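Local coordinates for protein inositol 2-dehydrogenase/D-chiro-inositol 3-dehydrogenase (Lactobacillus casei, PDB 4MIY) that oxidises myo-inositol, and also D-chiro-inositol, to the corresponding keto-inositols, passing the hydride to a bound NAD, at residues A69-S74 and T284-F289; E167-D172 and R319-Q324. One frame throughout, in Å; residues are numbered along the deposited sequence.

Contact 1. Residues A69-S74 and T284-F289. With NAD (nicotinamide-adenine-dinucleotide), chain E.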
loop_
_atom_site.group_PDB
_atom_site.type_symbol
_atom_site.label_atom_id
_atom_site.label_comp_id
_atom_site.label_asym_id
_atom_site.label_seq_id
_atom_site.Cartn_x
_atom_site.Cartn_y
_atom_site.Cartn_z
ATOM N N ALA A 69 -12.294 9.915 42.480
ATOM C CA ALA A 69 -12.900 10.077 41.185
ATOM C C ALA A 69 -14.003 9.063 40.949
ATOM O O ALA A 69 -13.970 7.989 41.440
ATOM C CB ALA A 69 -11.852 9.947 40.090
ATOM N N VAL A 70 -14.965 9.489 40.161
ATOM C CA VAL A 70 -16.038 8.628 39.736
ATOM C C VAL A 70 -16.084 8.438 38.222
ATOM O O VAL A 70 -15.847 9.342 37.497
ATOM C CB VAL A 70 -17.412 9.090 40.288
ATOM C CG1 VAL A 70 -17.384 9.070 41.791
ATOM C CG2 VAL A 70 -17.765 10.439 39.821
ATOM N N PHE A 71 -16.372 7.223 37.814
ATOM C CA PHE A 71 -16.649 6.911 36.425
ATOM C C PHE A 71 -18.141 6.695 36.254
ATOM O O PHE A 71 -18.702 5.905 36.930
ATOM C CB PHE A 71 -15.896 5.655 35.997
ATOM C CG PHE A 71 -14.472 5.901 35.615
ATOM C CD1 PHE A 71 -13.598 6.419 36.502
ATOM C CD2 PHE A 71 -14.028 5.602 34.373
ATOM C CE1 PHE A 71 -12.312 6.621 36.150
ATOM C CE2 PHE A 71 -12.767 5.845 34.035
ATOM C CZ PHE A 71 -11.910 6.333 34.920
ATOM N N VAL A 72 -18.757 7.446 35.371
ATOM C CA VAL A 72 -20.187 7.305 35.130
ATOM C C VAL A 72 -20.401 6.553 33.844
ATOM O O VAL A 72 -20.136 7.059 32.789
ATOM C CB VAL A 72 -20.869 8.612 35.016
ATOM C CG1 VAL A 72 -22.351 8.416 34.935
ATOM C CG2 VAL A 72 -20.485 9.550 36.132
ATOM N N VAL A 73 -20.862 5.336 33.975
ATOM C CA VAL A 73 -20.971 4.416 32.866
ATOM C C VAL A 73 -22.332 3.723 32.794
ATOM O O VAL A 73 -22.430 2.604 32.423
ATOM C CB VAL A 73 -19.844 3.363 32.901
ATOM C CG1 VAL A 73 -19.520 2.882 31.497
ATOM C CG2 VAL A 73 -18.581 3.916 33.544
ATOM N N SER A 74 -23.355 4.457 33.175
ATOM C CA SER A 74 -24.728 3.978 33.212
ATOM C C SER A 74 -25.373 4.225 31.854
ATOM O O SER A 74 -24.696 4.596 30.934
ATOM C CB SER A 74 -25.455 4.704 34.325
ATOM O OG SER A 74 -25.371 6.079 34.210
ATOM N N THR A 284 -5.340 4.808 26.638
ATOM C CA THR A 284 -4.675 6.095 26.712
ATOM C C THR A 284 -5.513 7.184 27.377
ATOM O O THR A 284 -5.029 7.936 28.181
ATOM C CB THR A 284 -4.194 6.536 25.331
ATOM O OG1 THR A 284 -3.272 5.572 24.837
ATOM C CG2 THR A 284 -3.507 7.862 25.397
ATOM N N GLU A 285 -6.775 7.200 27.039
ATOM C CA GLU A 285 -7.724 8.135 27.574
ATOM C C GLU A 285 -7.895 8.025 29.080
ATOM O O GLU A 285 -7.814 8.981 29.776
ATOM C CB GLU A 285 -9.025 7.893 26.851
ATOM C CG GLU A 285 -10.238 8.284 27.525
ATOM C CD GLU A 285 -11.518 7.809 26.827
ATOM O OE1 GLU A 285 -12.123 8.644 26.213
ATOM O OE2 GLU A 285 -11.904 6.660 26.952
ATOM N N VAL A 286 -8.082 6.827 29.559
ATOM C CA VAL A 286 -8.265 6.589 30.958
ATOM C C VAL A 286 -6.973 6.766 31.749
ATOM O O VAL A 286 -6.987 7.283 32.833
ATOM C CB VAL A 286 -8.886 5.213 31.190
ATOM C CG1 VAL A 286 -8.982 4.931 32.634
ATOM C CG2 VAL A 286 -10.221 5.163 30.577
ATOM N N GLN A 287 -5.844 6.394 31.176
ATOM C CA GLN A 287 -4.606 6.595 31.867
ATOM C C GLN A 287 -4.324 8.062 32.048
ATOM O O GLN A 287 -3.821 8.460 33.063
ATOM C CB GLN A 287 -3.453 5.955 31.129
ATOM C CG GLN A 287 -2.144 6.000 31.887
ATOM C CD GLN A 287 -2.144 5.133 33.113
ATOM O OE1 GLN A 287 -2.071 3.940 33.041
ATOM N NE2 GLN A 287 -2.199 5.764 34.249
ATOM N N GLU A 288 -4.650 8.870 31.062
ATOM C CA GLU A 288 -4.443 10.296 31.183
ATOM C C GLU A 288 -5.335 10.911 32.289
ATOM O O GLU A 288 -4.884 11.711 33.065
ATOM C CB GLU A 288 -4.708 11.003 29.869
ATOM C CG GLU A 288 -4.357 12.468 29.883
ATOM C CD GLU A 288 -4.819 13.180 28.656
ATOM O OE1 GLU A 288 -5.992 13.476 28.564
ATOM O OE2 GLU A 288 -4.003 13.410 27.789
ATOM N N PHE A 289 -6.580 10.496 32.359
ATOM C CA PHE A 289 -7.482 10.975 33.385
ATOM C C PHE A 289 -6.920 10.635 34.772
ATOM O O PHE A 289 -6.816 11.473 35.612
ATOM C CB PHE A 289 -8.879 10.388 33.173
ATOM C CG PHE A 289 -9.870 10.764 34.247
ATOM C CD1 PHE A 289 -10.471 11.985 34.254
ATOM C CD2 PHE A 289 -10.164 9.904 35.248
ATOM C CE1 PHE A 289 -11.347 12.324 35.260
ATOM C CE2 PHE A 289 -11.042 10.252 36.223
ATOM C CZ PHE A 289 -11.612 11.448 36.224
HETATM P PA NAD E . -25.013 -1.503 29.479
HETATM O O1A NAD E . -26.454 -1.452 29.331
HETATM O O2A NAD E . -24.301 -2.689 29.374
HETATM O O5B NAD E . -24.579 -1.104 30.950
HETATM C C5B NAD E . -25.068 -0.028 31.641
HETATM C C4B NAD E . -25.170 -0.388 33.129
HETATM O O4B NAD E . -25.710 0.739 33.765
HETATM C C3B NAD E . -26.201 -1.457 33.463
HETATM O O3B NAD E . -25.645 -2.386 34.300
HETATM C C2B NAD E . -27.351 -0.726 34.099
HETATM O O2B NAD E . -28.045 -1.507 35.041
HETATM C C1B NAD E . -26.654 0.386 34.787
HETATM N N9A NAD E . -27.466 1.551 35.057
HETATM C C8A NAD E . -28.388 2.091 34.323
HETATM N N7A NAD E . -28.863 3.213 34.849
HETATM C C5A NAD E . -28.209 3.403 35.979
HETATM C C6A NAD E . -28.208 4.359 37.067
HETATM N N6A NAD E . -28.977 5.420 37.094
HETATM N N1A NAD E . -27.327 4.174 38.022
HETATM C C2A NAD E . -26.530 3.172 38.070
HETATM N N3A NAD E . -26.501 2.242 37.140
HETATM C C4A NAD E . -27.300 2.320 36.094
HETATM O O3 NAD E . -24.511 -0.338 28.538
HETATM P PN NAD E . -22.961 0.013 28.147
HETATM O O1N NAD E . -22.692 -0.523 26.819
HETATM O O2N NAD E . -22.080 -0.546 29.104
HETATM O O5D NAD E . -22.938 1.525 27.953
HETATM C C5D NAD E . -22.827 2.353 29.084
HETATM C C4D NAD E . -22.422 3.739 28.701
HETATM O O4D NAD E . -21.153 3.642 28.079
HETATM C C3D NAD E . -23.379 4.339 27.727
HETATM O O3D NAD E . -23.454 5.705 27.989
HETATM C C2D NAD E . -22.656 4.057 26.413
HETATM O O2D NAD E . -23.058 5.019 25.514
HETATM C C1D NAD E . -21.218 4.238 26.811
HETATM N N1N NAD E . -20.298 3.589 25.877
HETATM C C2N NAD E . -19.349 4.303 25.278
HETATM C C3N NAD E . -18.477 3.767 24.354
HETATM C C7N NAD E . -17.403 4.614 23.710
HETATM O O7N NAD E . -17.000 5.611 24.219
HETATM N N7N NAD E . -16.933 4.169 22.616
HETATM C C4N NAD E . -18.570 2.411 24.093
HETATM C C5N NAD E . -19.557 1.707 24.744
HETATM C C6N NAD E . -20.412 2.326 25.619
#
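A69, F71, V286 and F289 meet where strand 69-72 and helix 279-294 run nearly antiparallel, their local axes at 153° and 12.1 Å apart at closest approach, a gap that side chains alone bridge. The strand belongs to the parallel sheet of the NAD-binding Rossmann fold, where it lies between strands 3-8 and 92-95; the helix comes from the C-terminal part of the chain and returns to pack on that sheet. F289 reaches the strand because its CG stands anti to the backbone N (chi1 176°), which carries the ring away from the helix. F289 CE2 lies 3.8 Å from CE1 of F71, and the two ring planes are perpendicular, with centroids 5.5 Å apart; the rings approach obliquely as the two side chains run alongside, pointing opposite ways. A69 CB, directed at the helix, sits at the edge of the F289 ring, 4.0 Å from CE2. V286 CG1 meets the edge of the F71 ring, near its plane, 4.0 Å from F71 CZ. F94 of the neighbouring strand ties the two aromatics together, stacking on F71 and meeting F289 edge-to-face, while H17 and L21 of helix 12-24 pack on V286. All four contacting residues are buried, and no hydrogen bond joins the segments, so shape and apolar contact do the work. The loop after the strand turns to the cofactor at the C-terminal edge of the sheet, as in Rossmann folds: V73 O approaches NAD C5D to 3.4 Å, and S74 CB lies 3.5 Å from NAD C5A of the adenine.

Contact 2. Residues E167-D172 and R319-Q324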
loop_
_atom_site.group_PDB
_atom_site.type_symbol
_atom_site.label_atom_id
_atom_site.label_comp_id
_atom_site.label_asym_id
_atom_site.label_seq_id
_atom_site.Cartn_x
_atom_site.Cartn_y
_atom_site.Cartn_z
ATOM N N GLU A 167 -31.967 6.754 15.278
ATOM C CA GLU A 167 -31.395 7.817 16.045
ATOM C C GLU A 167 -30.004 7.460 16.557
ATOM O O GLU A 167 -29.178 8.309 16.706
ATOM C CB GLU A 167 -32.344 8.168 17.161
ATOM C CG GLU A 167 -33.690 8.743 16.663
ATOM C CD GLU A 167 -34.763 7.719 16.111
ATOM O OE1 GLU A 167 -34.694 6.500 16.280
ATOM O OE2 GLU A 167 -35.707 8.188 15.471
ATOM N N MET A 168 -29.781 6.198 16.818
ATOM C CA MET A 168 -28.491 5.721 17.260
ATOM C C MET A 168 -27.398 5.832 16.211
ATOM O O MET A 168 -26.252 5.850 16.540
ATOM C CB MET A 168 -28.601 4.301 17.761
ATOM C CG MET A 168 -29.224 4.237 19.141
ATOM S SD MET A 168 -29.982 2.702 19.606
ATOM C CE MET A 168 -28.604 1.663 19.768
ATOM N N ALA A 169 -27.786 5.946 14.961
ATOM C CA ALA A 169 -26.824 6.240 13.934
ATOM C C ALA A 169 -26.125 7.534 14.239
ATOM O O ALA A 169 -25.002 7.707 13.906
ATOM C CB ALA A 169 -27.478 6.306 12.573
ATOM N N ILE A 170 -26.836 8.444 14.876
ATOM C CA ILE A 170 -26.240 9.681 15.355
ATOM C C ILE A 170 -25.631 9.499 16.757
ATOM O O ILE A 170 -24.479 9.684 16.947
ATOM C CB ILE A 170 -27.261 10.855 15.385
ATOM C CG1 ILE A 170 -27.986 11.026 14.064
ATOM C CG2 ILE A 170 -26.603 12.154 15.791
ATOM C CD1 ILE A 170 -27.138 11.113 12.872
ATOM N N THR A 171 -26.434 9.086 17.708
ATOM C CA THR A 171 -26.019 9.179 19.070
ATOM C C THR A 171 -24.948 8.157 19.487
ATOM O O THR A 171 -24.238 8.398 20.416
ATOM C CB THR A 171 -27.232 9.098 20.038
ATOM O OG1 THR A 171 -27.900 7.866 19.855
ATOM C CG2 THR A 171 -28.160 10.184 19.788
ATOM N N ASP A 172 -24.869 7.036 18.799
ATOM C CA ASP A 172 -23.922 6.004 19.144
ATOM C C ASP A 172 -22.735 5.910 18.163
ATOM O O ASP A 172 -21.674 5.523 18.520
ATOM C CB ASP A 172 -24.605 4.645 19.269
ATOM C CG ASP A 172 -25.411 4.507 20.553
ATOM O OD1 ASP A 172 -25.348 5.407 21.393
ATOM O OD2 ASP A 172 -26.084 3.509 20.718
ATOM N N ARG A 319 -32.721 16.168 14.178
ATOM C CA ARG A 319 -33.726 16.958 13.528
ATOM C C ARG A 319 -33.647 16.779 12.022
ATOM O O ARG A 319 -34.629 16.558 11.381
ATOM C CB ARG A 319 -33.555 18.412 13.917
ATOM C CG ARG A 319 -34.514 19.364 13.290
ATOM C CD ARG A 319 -34.566 20.716 14.013
ATOM N NE ARG A 319 -34.495 20.628 15.460
ATOM C CZ ARG A 319 -35.562 20.598 16.252
ATOM N NH1 ARG A 319 -36.787 20.676 15.750
ATOM N NH2 ARG A 319 -35.416 20.527 17.563
ATOM N N SER A 320 -32.431 16.811 11.493
ATOM C CA SER A 320 -32.223 16.653 10.076
ATOM C C SER A 320 -32.673 15.295 9.570
ATOM O O SER A 320 -33.121 15.189 8.475
ATOM C CB SER A 320 -30.750 16.871 9.712
ATOM O OG SER A 320 -30.561 16.880 8.323
ATOM N N GLN A 321 -32.562 14.276 10.391
ATOM C CA GLN A 321 -32.977 12.938 9.990
ATOM C C GLN A 321 -34.452 12.832 9.615
ATOM O O GLN A 321 -34.840 11.943 8.948
ATOM C CB GLN A 321 -32.690 11.928 11.090
ATOM C CG GLN A 321 -31.241 11.457 11.216
ATOM C CD GLN A 321 -31.061 10.442 12.312
ATOM O OE1 GLN A 321 -31.561 10.600 13.385
ATOM N NE2 GLN A 321 -30.350 9.395 12.020
ATOM N N LYS A 322 -35.250 13.754 10.120
ATOM C CA LYS A 322 -36.676 13.742 9.858
ATOM C C LYS A 322 -36.978 14.057 8.441
ATOM O O LYS A 322 -37.747 13.376 7.844
ATOM C CB LYS A 322 -37.435 14.684 10.794
ATOM C CG LYS A 322 -37.362 14.313 12.212
ATOM C CD LYS A 322 -37.626 15.529 13.104
ATOM C CE LYS A 322 -37.938 15.153 14.531
ATOM N NZ LYS A 322 -38.156 13.684 14.594
ATOM N N ASP A 323 -36.352 15.078 7.901
ATOM C CA ASP A 323 -36.678 15.547 6.565
ATOM C C ASP A 323 -35.524 15.709 5.601
ATOM O O ASP A 323 -35.699 16.197 4.521
ATOM C CB ASP A 323 -37.433 16.881 6.642
ATOM C CG ASP A 323 -36.634 18.019 7.346
ATOM O OD1 ASP A 323 -35.427 17.908 7.623
ATOM O OD2 ASP A 323 -37.267 19.069 7.594
ATOM N N GLN A 324 -34.347 15.310 6.026
ATOM C CA GLN A 324 -33.148 15.473 5.238
ATOM C C GLN A 324 -32.783 16.914 4.891
ATOM O O GLN A 324 -32.092 17.155 3.954
ATOM C CB GLN A 324 -33.176 14.601 3.988
ATOM C CG GLN A 324 -33.314 13.138 4.274
ATOM C CD GLN A 324 -33.313 12.305 3.048
ATOM O OE1 GLN A 324 -32.316 12.154 2.391
ATOM N NE2 GLN A 324 -34.457 11.764 2.727
#
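I170 and Q321 reach out to meet midway, and the CG1-CD1 arm of I170 lies flat over one face of the Q321 amide. With CG anti to its carbonyl carbon (chi1 -78°) and the chain extended beyond it, Q321 carries that amide from helix 304-323 across to the N-terminal end of helix 168-185. There I170 CG1 lies 3.5 Å from Q321 NE2, and I170 CD1 is 3.7 Å from the same Q321 NE2. At the other end of the amide, close to its plane, E167 CA lies 3.9 Å from Q321 OE1. A169 CB stands 4.3 Å from Q321 NE2, slightly toward the side that I170 occupies. These are van der Waals contacts; the polar needs of the buried amide are met nearby, OE1 pairing with N318, and NE2 with N166 O and Q212. Such bonds on both ends should limit rotation of the amide. With an alanine here instead of Q321, I170 would probably lose the cover over its arm, and N318 ND2, N166 O and Q212 OE1 would each be left without this bond. I170 also packs on A314 and A317 of helix 304-323 and on I194 of strand 189-195. The result is helix-to-helix packing over a sheet strand, within the C-terminal alpha/beta domain of the Gfo/Idh/MocA family.

Both contacts are largely buried, yet they lie on opposite sides of the chain's centre, with their own centres about 28 Å apart and their nearest atoms about 10 Å apart. Contact 1 is wholly interior and apolar, and joins the Rossmann sheet to a helix from the C-terminal part of the chain, beside the cofactor. Contact 2 keeps within the C-terminal alpha/beta domain, reaches the surface at E167, and sets a hydrogen-bonded amide against aliphatic groups. The two share no element, although helices 279-294 and 304-323 follow one another in sequence: the first packs on the nucleotide-binding sheet, the second on helix 168-185.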